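Local coordinates for protein 433aa long hypothetical phosphoribosylglycinamide formyl transferase (Pyrococcus horikoshii, PDB 2DWC) that belongs to the ATP-grasp family, with a preATP-grasp domain and a PurT-type C-terminal domain, and binds adenosine-5'-diphosphate as a two-chain assembly, at residues M301-F311 with F337-T345; K349-R360 with I411-D422. All coordinates share one frame; numbering follows the deposited sequence.

Interaction 1. Residues M301-F311 with F337-T345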
# COMPACT_ATOMS: atom_id res chain seq x y z
N MET B 301 4.92 -5.53 11.24
CA MET B 301 3.81 -4.86 10.55
C MET B 301 3.75 -3.39 10.92
O MET B 301 3.20 -2.59 10.18
CB MET B 301 2.46 -5.55 10.81
CG MET B 301 2.27 -6.81 9.92
SD MET B 301 0.59 -7.48 10.10
CE MET B 301 0.76 -8.50 11.56
N VAL B 302 4.34 -3.02 12.05
CA VAL B 302 4.36 -1.58 12.38
C VAL B 302 5.00 -0.74 11.26
O VAL B 302 4.61 0.42 11.03
CB VAL B 302 5.10 -1.35 13.71
CG1 VAL B 302 6.57 -1.75 13.60
CG2 VAL B 302 4.99 0.14 14.11
N THR B 303 5.93 -1.33 10.50
CA THR B 303 6.59 -0.59 9.43
C THR B 303 5.67 -0.20 8.26
O THR B 303 6.04 0.61 7.41
CB THR B 303 7.84 -1.31 8.90
OG1 THR B 303 7.47 -2.56 8.30
CG2 THR B 303 8.84 -1.54 10.07
N LEU B 304 4.45 -0.75 8.26
CA LEU B 304 3.44 -0.34 7.27
C LEU B 304 3.13 1.14 7.56
O LEU B 304 2.66 1.87 6.68
CB LEU B 304 2.16 -1.15 7.49
CG LEU B 304 2.36 -2.61 7.08
CD1 LEU B 304 1.07 -3.41 7.45
CD2 LEU B 304 2.60 -2.69 5.55
N ALA B 305 3.38 1.58 8.79
CA ALA B 305 3.11 3.00 9.07
C ALA B 305 4.36 3.81 9.45
O ALA B 305 4.43 5.01 9.17
CB ALA B 305 2.03 3.15 10.17
N SER B 306 5.31 3.17 10.13
CA SER B 306 6.51 3.89 10.58
C SER B 306 7.57 4.06 9.51
O SER B 306 8.44 4.90 9.64
CB SER B 306 7.09 3.20 11.81
OG SER B 306 7.40 1.86 11.47
N HIS B 307 7.56 3.22 8.47
CA HIS B 307 8.48 3.43 7.37
C HIS B 307 7.76 4.17 6.25
O HIS B 307 6.53 4.13 6.18
CB HIS B 307 9.00 2.10 6.82
CG HIS B 307 10.10 1.50 7.65
ND1 HIS B 307 10.81 0.40 7.24
CD2 HIS B 307 10.56 1.81 8.89
CE1 HIS B 307 11.66 0.04 8.19
NE2 HIS B 307 11.53 0.89 9.20
N PRO B 308 8.52 4.82 5.34
CA PRO B 308 7.90 5.55 4.23
C PRO B 308 7.27 4.61 3.19
O PRO B 308 7.51 3.42 3.21
CB PRO B 308 9.05 6.41 3.69
CG PRO B 308 10.30 5.70 4.10
CD PRO B 308 9.99 4.99 5.39
N PRO B 309 6.43 5.14 2.28
CA PRO B 309 5.80 4.29 1.28
C PRO B 309 6.80 3.52 0.43
O PRO B 309 7.86 4.04 0.06
CB PRO B 309 4.95 5.28 0.47
CG PRO B 309 5.61 6.58 0.67
CD PRO B 309 6.07 6.56 2.09
N GLY B 310 6.47 2.25 0.18
CA GLY B 310 7.36 1.40 -0.60
C GLY B 310 8.55 0.92 0.22
O GLY B 310 9.50 0.38 -0.36
N PHE B 311 8.52 1.12 1.55
CA PHE B 311 9.65 0.69 2.37
C PHE B 311 9.30 -0.06 3.67
O PHE B 311 10.11 -0.13 4.58
CB PHE B 311 10.56 1.90 2.67
CG PHE B 311 11.38 2.31 1.48
CD1 PHE B 311 11.09 3.48 0.78
CD2 PHE B 311 12.44 1.50 1.05
CE1 PHE B 311 11.87 3.85 -0.35
CE2 PHE B 311 13.21 1.85 -0.07
CZ PHE B 311 12.93 3.02 -0.76
N PHE B 337 18.42 2.41 8.16
CA PHE B 337 17.25 2.72 7.32
C PHE B 337 16.42 3.70 8.17
O PHE B 337 15.84 3.34 9.19
CB PHE B 337 16.43 1.47 7.01
CG PHE B 337 15.39 1.73 5.96
CD1 PHE B 337 15.77 1.79 4.63
CD2 PHE B 337 14.09 2.11 6.32
CE1 PHE B 337 14.89 2.24 3.66
CE2 PHE B 337 13.20 2.55 5.36
CZ PHE B 337 13.59 2.62 4.03
N PRO B 338 16.32 4.95 7.73
CA PRO B 338 15.57 5.96 8.49
C PRO B 338 14.07 5.71 8.62
O PRO B 338 13.42 5.37 7.65
CB PRO B 338 15.85 7.25 7.71
CG PRO B 338 17.15 6.96 6.98
CD PRO B 338 16.93 5.54 6.52
N MET B 339 13.55 5.90 9.82
CA MET B 339 12.13 5.74 10.10
C MET B 339 11.43 7.06 9.67
O MET B 339 12.05 8.12 9.71
CB MET B 339 12.01 5.51 11.61
CG MET B 339 10.65 5.53 12.21
SD MET B 339 10.96 5.11 13.95
CE MET B 339 11.56 6.80 14.63
N LEU B 340 10.16 7.00 9.25
CA LEU B 340 9.46 8.21 8.85
C LEU B 340 8.75 8.86 10.04
O LEU B 340 8.81 10.09 10.23
CB LEU B 340 8.45 7.89 7.73
CG LEU B 340 7.56 9.05 7.28
CD1 LEU B 340 8.41 10.16 6.67
CD2 LEU B 340 6.54 8.55 6.28
N ILE B 341 8.09 8.04 10.86
CA ILE B 341 7.34 8.55 12.03
C ILE B 341 7.12 7.39 13.00
O ILE B 341 6.99 6.24 12.58
CB ILE B 341 5.98 9.15 11.58
CG1 ILE B 341 5.22 9.78 12.77
CG2 ILE B 341 5.08 8.05 10.95
CD1 ILE B 341 3.90 10.51 12.34
N PRO B 342 7.17 7.66 14.32
CA PRO B 342 6.94 6.56 15.26
C PRO B 342 5.53 6.00 15.03
O PRO B 342 4.61 6.74 14.67
CB PRO B 342 7.04 7.24 16.64
CG PRO B 342 8.07 8.34 16.39
CD PRO B 342 7.59 8.89 15.04
N ALA B 343 5.38 4.69 15.27
CA ALA B 343 4.05 4.08 15.06
C ALA B 343 3.92 2.82 15.87
O ALA B 343 4.87 2.37 16.50
CB ALA B 343 3.82 3.79 13.53
N ALA B 344 2.73 2.26 15.88
CA ALA B 344 2.49 1.04 16.64
C ALA B 344 1.35 0.27 16.01
O ALA B 344 0.56 0.83 15.24
CB ALA B 344 2.07 1.41 18.09
N THR B 345 1.25 -1.00 16.38
CA THR B 345 0.16 -1.86 15.93
C THR B 345 -0.44 -2.57 17.13
O THR B 345 0.18 -2.66 18.19
CB THR B 345 0.62 -2.99 14.98
OG1 THR B 345 1.38 -3.95 15.74
CG2 THR B 345 1.44 -2.45 13.83
O HOH W 1 13.69 2.37 10.60
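Ser306 and Leu340 join the two segments through the backbone: Leu340 N donates to Ser306 O at 2.7 Å, and Ile341 N adds a weak bond to the same oxygen. Ser306 closes the short helix 303-306, and its CA lies 3.1 Å from Ile341 O in a CA-H...O contact. Val302, about one turn before Ser306, and Ala305 pack against the start of strand 343-349. CG2 of Val302, set anti to its backbone N, lies 3.3 Å from Ala343 O, and Thr345 CG2 packs on Val302 CA. Ala305 and Ser306 meet the methyl group of Ala343 through their CB atoms, while Ser306 OG bonds to Gln247. The contact thus seats a short helix of the ATP-grasp region against strand 343-349 of the large mixed sheet, which is flanked by strands 241-247 and 386-393. Beyond the helix, His307, Phe311 and Phe337 form an aromatic cluster. The His307 ring carries Thr303 CG2 over the centre of one face and Phe337 CD2, at 3.7 Å from His307 CE1, over the opposite one. Its rotation is fixed by ND1, which donates to Phe311 O at 2.8 Å, nearly in the ring plane. Phe337 presents its edge to Phe311, with CZ 3.4 Å from Phe311 CG and the ring planes inclined at 41°. Pro308 CD touches both Phe337 CE2 and Leu340 CB; Leu340 also packs on Leu340 of the second subunit.

Interaction 2. Residues K349-R360 with I411-D422. With SO4 (sulfate ion), chain G.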
# COMPACT_ATOMS: atom_id res chain seq x y z
N LYS B 349 -7.89 -9.99 17.08
CA LYS B 349 -7.95 -11.46 17.08
C LYS B 349 -9.35 -11.99 17.31
O LYS B 349 -10.12 -11.39 18.05
CB LYS B 349 -7.05 -12.05 18.17
CG LYS B 349 -5.62 -11.56 18.14
CD LYS B 349 -4.68 -12.57 18.79
CE LYS B 349 -5.25 -13.09 20.11
NZ LYS B 349 -4.49 -14.29 20.56
N ALA B 350 -9.66 -13.12 16.68
CA ALA B 350 -10.99 -13.69 16.83
C ALA B 350 -11.11 -14.40 18.16
O ALA B 350 -10.17 -15.08 18.58
CB ALA B 350 -11.28 -14.70 15.69
N LYS B 351 -12.27 -14.25 18.78
CA LYS B 351 -12.56 -14.89 20.06
C LYS B 351 -13.57 -16.00 19.78
O LYS B 351 -14.02 -16.69 20.69
CB LYS B 351 -13.16 -13.89 21.03
CG LYS B 351 -12.15 -12.95 21.64
CD LYS B 351 -11.14 -13.72 22.47
CE LYS B 351 -10.43 -12.80 23.47
NZ LYS B 351 -9.53 -13.54 24.41
N VAL B 352 -13.94 -16.15 18.51
CA VAL B 352 -14.87 -17.19 18.10
C VAL B 352 -14.44 -17.79 16.78
O VAL B 352 -13.51 -17.31 16.15
CB VAL B 352 -16.31 -16.64 17.98
CG1 VAL B 352 -16.74 -16.06 19.31
CG2 VAL B 352 -16.38 -15.61 16.87
N SER B 353 -15.08 -18.87 16.37
CA SER B 353 -14.73 -19.50 15.12
C SER B 353 -15.92 -19.39 14.17
O SER B 353 -17.03 -18.98 14.57
CB SER B 353 -14.39 -20.97 15.36
OG SER B 353 -15.57 -21.70 15.67
N GLY B 354 -15.67 -19.74 12.90
CA GLY B 354 -16.73 -19.73 11.92
C GLY B 354 -16.36 -19.06 10.61
O GLY B 354 -15.35 -18.36 10.50
N TYR B 355 -17.22 -19.26 9.62
CA TYR B 355 -17.00 -18.68 8.30
C TYR B 355 -17.56 -17.28 8.17
O TYR B 355 -18.41 -16.86 8.97
CB TYR B 355 -17.68 -19.59 7.28
CG TYR B 355 -16.84 -19.86 6.08
CD1 TYR B 355 -16.99 -19.10 4.91
CD2 TYR B 355 -15.86 -20.85 6.11
CE1 TYR B 355 -16.18 -19.33 3.81
CE2 TYR B 355 -15.03 -21.08 5.00
CZ TYR B 355 -15.20 -20.33 3.86
OH TYR B 355 -14.43 -20.55 2.75
N SER B 356 -17.06 -16.56 7.16
CA SER B 356 -17.56 -15.20 6.81
C SER B 356 -17.48 -14.20 7.97
O SER B 356 -18.50 -13.64 8.39
CB SER B 356 -19.03 -15.29 6.33
OG SER B 356 -19.17 -16.33 5.33
N PRO B 357 -16.26 -13.92 8.46
CA PRO B 357 -16.16 -12.97 9.58
C PRO B 357 -16.68 -11.58 9.24
O PRO B 357 -16.69 -11.16 8.04
CB PRO B 357 -14.64 -12.93 9.88
CG PRO B 357 -14.14 -14.32 9.35
CD PRO B 357 -14.94 -14.46 8.06
N ARG B 358 -17.15 -10.85 10.27
CA ARG B 358 -17.61 -9.49 10.02
C ARG B 358 -17.13 -8.69 11.24
O ARG B 358 -16.95 -9.25 12.35
CB ARG B 358 -19.13 -9.39 9.78
CG ARG B 358 -20.04 -10.12 10.63
CD ARG B 358 -21.47 -9.78 10.13
NE ARG B 358 -21.88 -10.59 8.99
CZ ARG B 358 -22.86 -10.26 8.14
NH1 ARG B 358 -23.55 -9.13 8.29
NH2 ARG B 358 -23.20 -11.08 7.14
N PHE B 359 -16.88 -7.42 11.01
CA PHE B 359 -16.29 -6.56 12.03
C PHE B 359 -17.17 -5.37 12.25
O PHE B 359 -17.57 -4.72 11.28
CB PHE B 359 -14.94 -6.07 11.52
CG PHE B 359 -14.02 -7.16 11.07
CD1 PHE B 359 -14.07 -7.64 9.76
CD2 PHE B 359 -13.15 -7.75 11.99
CE1 PHE B 359 -13.25 -8.70 9.38
CE2 PHE B 359 -12.33 -8.82 11.60
CZ PHE B 359 -12.40 -9.29 10.27
N ARG B 360 -17.47 -5.03 13.50
CA ARG B 360 -18.26 -3.81 13.68
C ARG B 360 -17.58 -2.89 14.67
O ARG B 360 -16.57 -3.24 15.25
CB ARG B 360 -19.71 -4.10 14.12
CG ARG B 360 -19.83 -4.63 15.53
CD ARG B 360 -21.32 -4.78 15.88
NE ARG B 360 -21.46 -5.23 17.26
CZ ARG B 360 -22.60 -5.61 17.84
NH1 ARG B 360 -23.76 -5.61 17.16
NH2 ARG B 360 -22.57 -6.02 19.11
N ILE B 411 -13.21 -2.57 18.10
CA ILE B 411 -13.78 -3.46 17.09
C ILE B 411 -14.31 -4.77 17.66
O ILE B 411 -13.64 -5.43 18.48
CB ILE B 411 -12.72 -3.71 15.98
CG1 ILE B 411 -12.48 -2.37 15.24
CG2 ILE B 411 -13.22 -4.81 15.00
CD1 ILE B 411 -11.23 -2.37 14.45
N GLU B 412 -15.54 -5.13 17.29
CA GLU B 412 -16.13 -6.40 17.73
C GLU B 412 -16.26 -7.27 16.49
O GLU B 412 -16.44 -6.74 15.38
CB GLU B 412 -17.54 -6.19 18.32
CG GLU B 412 -17.49 -5.37 19.61
CD GLU B 412 -18.79 -5.42 20.35
OE1 GLU B 412 -19.83 -5.61 19.69
OE2 GLU B 412 -18.78 -5.24 21.59
N LEU B 413 -16.19 -8.57 16.69
CA LEU B 413 -16.26 -9.50 15.55
C LEU B 413 -17.25 -10.63 15.75
O LEU B 413 -17.54 -11.03 16.89
CB LEU B 413 -14.89 -10.18 15.31
CG LEU B 413 -13.61 -9.56 15.87
CD1 LEU B 413 -12.42 -10.48 15.60
CD2 LEU B 413 -13.38 -8.21 15.24
N ARG B 414 -17.79 -11.14 14.64
CA ARG B 414 -18.64 -12.31 14.74
C ARG B 414 -18.47 -13.09 13.46
O ARG B 414 -17.81 -12.61 12.53
CB ARG B 414 -20.12 -11.96 14.94
CG ARG B 414 -20.89 -11.49 13.69
CD ARG B 414 -22.41 -11.67 14.01
NE ARG B 414 -23.34 -11.14 13.00
CZ ARG B 414 -23.70 -11.78 11.89
NH1 ARG B 414 -23.21 -12.99 11.62
NH2 ARG B 414 -24.61 -11.24 11.08
N THR B 415 -19.00 -14.30 13.42
CA THR B 415 -18.93 -15.08 12.18
C THR B 415 -20.35 -15.42 11.81
O THR B 415 -21.30 -15.02 12.48
CB THR B 415 -18.09 -16.34 12.35
OG1 THR B 415 -18.68 -17.17 13.36
CG2 THR B 415 -16.67 -15.98 12.79
N ARG B 416 -20.51 -16.20 10.75
CA ARG B 416 -21.81 -16.53 10.22
C ARG B 416 -22.67 -17.23 11.25
O ARG B 416 -23.90 -17.03 11.29
CB ARG B 416 -21.57 -17.43 8.98
CG ARG B 416 -22.69 -17.91 8.26
CD ARG B 416 -22.21 -18.46 6.91
NE ARG B 416 -23.10 -17.81 5.98
CZ ARG B 416 -24.43 -17.93 6.02
NH1 ARG B 416 -25.00 -18.71 6.94
NH2 ARG B 416 -25.17 -17.19 5.23
N SER B 417 -22.02 -18.03 12.08
CA SER B 417 -22.66 -18.82 13.11
C SER B 417 -22.17 -18.50 14.53
O SER B 417 -21.91 -19.41 15.32
CB SER B 417 -22.42 -20.30 12.82
OG SER B 417 -21.03 -20.60 12.93
N SER B 418 -22.00 -17.23 14.86
CA SER B 418 -21.57 -16.86 16.21
C SER B 418 -22.21 -15.53 16.55
O SER B 418 -22.82 -14.89 15.70
CB SER B 418 -20.06 -16.71 16.31
OG SER B 418 -19.67 -15.36 16.04
N ASP B 419 -22.08 -15.13 17.81
CA ASP B 419 -22.62 -13.84 18.21
C ASP B 419 -21.43 -12.91 18.21
O ASP B 419 -20.30 -13.35 18.02
CB ASP B 419 -23.23 -13.88 19.62
CG ASP B 419 -24.48 -14.75 19.69
OD1 ASP B 419 -25.32 -14.68 18.76
OD2 ASP B 419 -24.62 -15.48 20.69
N TRP B 420 -21.69 -11.63 18.44
CA TRP B 420 -20.64 -10.62 18.49
C TRP B 420 -19.78 -10.73 19.77
O TRP B 420 -20.30 -10.97 20.85
CB TRP B 420 -21.28 -9.24 18.39
CG TRP B 420 -21.95 -8.99 17.07
CD1 TRP B 420 -23.29 -9.02 16.78
CD2 TRP B 420 -21.29 -8.56 15.87
NE1 TRP B 420 -23.51 -8.62 15.47
CE2 TRP B 420 -22.29 -8.33 14.89
CE3 TRP B 420 -19.95 -8.34 15.53
CZ2 TRP B 420 -21.98 -7.88 13.59
CZ3 TRP B 420 -19.65 -7.89 14.24
CH2 TRP B 420 -20.65 -7.67 13.30
N HIS B 421 -18.47 -10.53 19.62
CA HIS B 421 -17.53 -10.61 20.75
C HIS B 421 -16.51 -9.49 20.66
O HIS B 421 -16.02 -9.17 19.57
CB HIS B 421 -16.79 -11.96 20.75
CG HIS B 421 -17.60 -13.12 21.26
ND1 HIS B 421 -18.60 -13.71 20.52
CD2 HIS B 421 -17.55 -13.78 22.44
CE1 HIS B 421 -19.14 -14.70 21.22
NE2 HIS B 421 -18.52 -14.76 22.39
N ASP B 422 -16.17 -8.89 21.81
CA ASP B 422 -15.21 -7.80 21.87
C ASP B 422 -13.77 -8.24 21.64
O ASP B 422 -13.45 -9.43 21.79
CB ASP B 422 -15.32 -7.09 23.22
CG ASP B 422 -15.24 -8.07 24.39
OD1 ASP B 422 -14.32 -8.92 24.39
OD2 ASP B 422 -16.10 -7.97 25.30
S SO4 G . -26.21 -8.30 13.03
O1 SO4 G . -27.06 -9.53 13.17
O2 SO4 G . -25.92 -7.72 14.38
O3 SO4 G . -24.93 -8.65 12.34
O4 SO4 G . -26.95 -7.28 12.20
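Arg358, Phe359 and Arg360 pair with Arg414, Leu413 and Glu412 as an antiparallel beta ladder, two strands of a small three-stranded sheet that a strand of the second subunit extends beyond Phe359 and Arg360. Reciprocal backbone bonds join Arg358 to Arg414 and Arg360 to Glu412, flanking the non-hydrogen-bonded pair Phe359-Leu413. Farther along, Thr415 OG1 donates to Ser353 O (2.7 Å) and Arg416 N to Tyr355 O, while Arg416 NE forms a salt bridge to Asp17 of the second subunit. Close to Thr415, Gly354 has backbone angles that call for glycine.

Apolar contacts gather on the face bearing Phe359 and Leu413: Leu413 CD2 lies at the edge of the Phe359 ring, 3.3 Å from Phe359 CD2, and Leu413 CD1 reaches back to Ala350. Val352 places CG1 over the face of the His421 ring, a CH-pi contact 3.4 Å from its centroid.

Charged and flat groups fill the other face. Arg360, extended from CG to NE, lays its guanidinium flat on the Trp420 indole (planes 5° apart), a cation-pi stack, while NE and NH2 both donate to Glu412 OE1 in a side-on salt bridge, NH2 at 2.8 Å. Arg414 CG covers the opposite indole face. Bent at chi3 (83°), Arg358 stacks on Arg414 with an offset, guanidinium planes 7° apart and Arg358 CD over the centre of the Arg414 group; a sulfate ion beside them probably eases the proximity of these charges. The sulfate is bound by Arg414 NE and NH2, both to O3, and by Trp420 NE1, which donates to O2 at 2.8 Å.

How the interactions relate
From the N terminus, the chain passes through the ATP-grasp region to 301-311, makes a helix and two short strands, and returns at 337-345, where interaction 1 closes a loop of 25 residues. Strand 343-349 then leads directly into 349-360, the first segment of interaction 2. After strands 371-375 and 386-393 and helix 397-409, the chain comes back at 411-422, closing a second loop of 50 residues. The loops follow in series, neither nested nor crossed, with contact centres about 29 Å apart. Interaction 1 ties helix 303-306 to the large mixed sheet; interaction 2 joins the chain's C-terminal strands to 358-360. Both border the second subunit.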